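Local coordinates for galactose mutarotase-like protein (Clostridium acetobutylicum, PDB 3OS7) that probably binds a carbohydrate and interconverts the alpha and beta anomers of an aldose, as aldose 1-epimerases do, at residues L7-E12 with D127-E132. Numbering follows the deposited sequence.
Sequences LWIKEE and DKALVE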
# COMPACT_ATOMS: atom_id res chain seq x y z
N LEU A 7 -5.76 16.58 -19.47
CA LEU A 7 -4.42 16.53 -18.94
C LEU A 7 -4.10 17.79 -18.16
O LEU A 7 -4.00 18.86 -18.74
CB LEU A 7 -3.41 16.33 -20.08
CG LEU A 7 -1.93 16.32 -19.71
CD1 LEU A 7 -1.58 15.03 -18.89
CD2 LEU A 7 -1.11 16.41 -21.00
N TRP A 8 -3.90 17.66 -16.85
CA TRP A 8 -3.63 18.82 -16.00
C TRP A 8 -3.17 18.44 -14.61
O TRP A 8 -3.32 17.27 -14.17
CB TRP A 8 -4.85 19.77 -15.92
CG TRP A 8 -6.15 19.10 -15.64
CD1 TRP A 8 -7.08 18.69 -16.55
CD2 TRP A 8 -6.66 18.73 -14.35
NE1 TRP A 8 -8.15 18.11 -15.91
CE2 TRP A 8 -7.92 18.11 -14.56
CE3 TRP A 8 -6.19 18.88 -13.03
CZ2 TRP A 8 -8.71 17.65 -13.52
CZ3 TRP A 8 -6.97 18.42 -12.00
CH2 TRP A 8 -8.21 17.78 -12.25
N ILE A 9 -2.59 19.41 -13.92
CA ILE A 9 -2.17 19.28 -12.52
C ILE A 9 -2.57 20.56 -11.83
O ILE A 9 -2.20 21.63 -12.26
CB ILE A 9 -0.66 19.09 -12.36
CG1 ILE A 9 -0.17 17.84 -13.12
CG2 ILE A 9 -0.28 19.05 -10.86
CD1 ILE A 9 1.35 17.63 -13.06
N LYS A 10 -3.29 20.43 -10.72
CA LYS A 10 -3.81 21.59 -9.96
C LYS A 10 -3.42 21.45 -8.50
O LYS A 10 -3.70 20.43 -7.88
CB LYS A 10 -5.32 21.68 -10.11
CG LYS A 10 -5.98 22.83 -9.35
CD LYS A 10 -7.47 22.90 -9.64
CE LYS A 10 -8.10 24.11 -9.00
NZ LYS A 10 -9.55 24.22 -9.36
N GLU A 11 -2.76 22.47 -7.98
CA GLU A 11 -2.48 22.57 -6.57
C GLU A 11 -3.58 23.44 -5.98
O GLU A 11 -3.81 24.53 -6.47
CB GLU A 11 -1.14 23.21 -6.37
CG GLU A 11 -0.70 23.40 -4.95
CD GLU A 11 0.78 23.87 -4.92
OE1 GLU A 11 1.50 23.59 -5.90
OE2 GLU A 11 1.21 24.46 -3.93
N GLU A 12 -4.25 22.96 -4.94
CA GLU A 12 -5.37 23.68 -4.35
C GLU A 12 -5.45 23.41 -2.85
O GLU A 12 -4.61 22.70 -2.31
CB GLU A 12 -6.67 23.30 -5.06
CG GLU A 12 -7.09 21.87 -4.86
CD GLU A 12 -8.09 21.38 -5.90
OE1 GLU A 12 -7.71 20.56 -6.75
OE2 GLU A 12 -9.27 21.80 -5.88
N ASP A 127 1.36 12.84 -22.88
CA ASP A 127 0.02 12.86 -22.33
C ASP A 127 -0.03 12.19 -20.95
O ASP A 127 -0.99 11.51 -20.64
CB ASP A 127 -0.96 12.19 -23.30
CG ASP A 127 -1.08 12.93 -24.65
OD1 ASP A 127 -0.53 14.06 -24.77
OD2 ASP A 127 -1.71 12.39 -25.58
N LYS A 128 1.00 12.41 -20.14
CA LYS A 128 1.07 11.90 -18.77
C LYS A 128 1.18 13.04 -17.74
O LYS A 128 1.77 14.07 -18.03
CB LYS A 128 2.31 11.04 -18.60
CG LYS A 128 2.38 9.86 -19.58
CD LYS A 128 3.74 9.16 -19.56
CE LYS A 128 3.89 8.20 -20.75
NZ LYS A 128 2.82 7.15 -20.75
N ALA A 129 0.68 12.80 -16.53
CA ALA A 129 0.82 13.74 -15.43
C ALA A 129 1.64 13.07 -14.36
O ALA A 129 1.30 11.98 -13.91
CB ALA A 129 -0.55 14.20 -14.89
N LEU A 130 2.73 13.74 -13.98
CA LEU A 130 3.67 13.24 -12.99
C LEU A 130 3.69 14.13 -11.75
O LEU A 130 3.86 15.35 -11.83
CB LEU A 130 5.08 13.16 -13.60
CG LEU A 130 6.23 12.72 -12.69
CD1 LEU A 130 6.09 11.27 -12.35
CD2 LEU A 130 7.59 12.95 -13.32
N VAL A 131 3.47 13.50 -10.59
CA VAL A 131 3.58 14.17 -9.30
C VAL A 131 4.45 13.33 -8.38
O VAL A 131 4.23 12.12 -8.21
CB VAL A 131 2.22 14.37 -8.67
CG1 VAL A 131 2.38 14.93 -7.25
CG2 VAL A 131 1.34 15.28 -9.51
N GLU A 132 5.46 13.96 -7.79
CA GLU A 132 6.36 13.27 -6.87
C GLU A 132 6.39 13.99 -5.54
O GLU A 132 6.44 15.23 -5.50
CB GLU A 132 7.80 13.22 -7.44
CG GLU A 132 7.89 12.56 -8.81
CD GLU A 132 9.34 12.31 -9.27
OE1 GLU A 132 10.25 13.01 -8.78
OE2 GLU A 132 9.55 11.41 -10.11
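Ile-9 lies over Ala-129 and reaches Leu-130 O and Val-131 with its longer branch; of these three residues the shorter branch meets Val-131 alone. Its CB points toward strand 128-132 and forks there. With CG1 anti to the carbonyl carbon (chi1 -59°), that branch runs over the methyl of Ala-129, CG1 to CB 4.1 Å. The extended chi2 then carries the tip onward: Ile-9 CD1 lies 3.6 Å from the carbonyl oxygen Leu-130 O and 4.3 Å from Val-131 CG2. The shorter branch, CG2, lies 4.3 Å from the same Val-131 CG2. No hydrogen bond crosses between the segments. The axes of strands 8-12 and 128-132 approach to 7.5 Å, their N-to-C directions 33° apart, consistent with sheet-on-sheet packing in the beta-supersandwich fold of the galactose mutarotase family. Backbone pairing runs within each sheet: Trp-8 with Ala-24 of strand 18-25, Ala-129 with Leu-159 of strand 151-160, Leu-130 with Lys-123 of strand 118-125. Ile-21 and Ile-124 extend the apolar layer around Ile-9. At the start of both segments, Leu-7 brings CD1 down over the peptide between Lys-128 and Ala-129, 3.6 Å from Lys-128 O and 4.2 Å from Ala-129 CB.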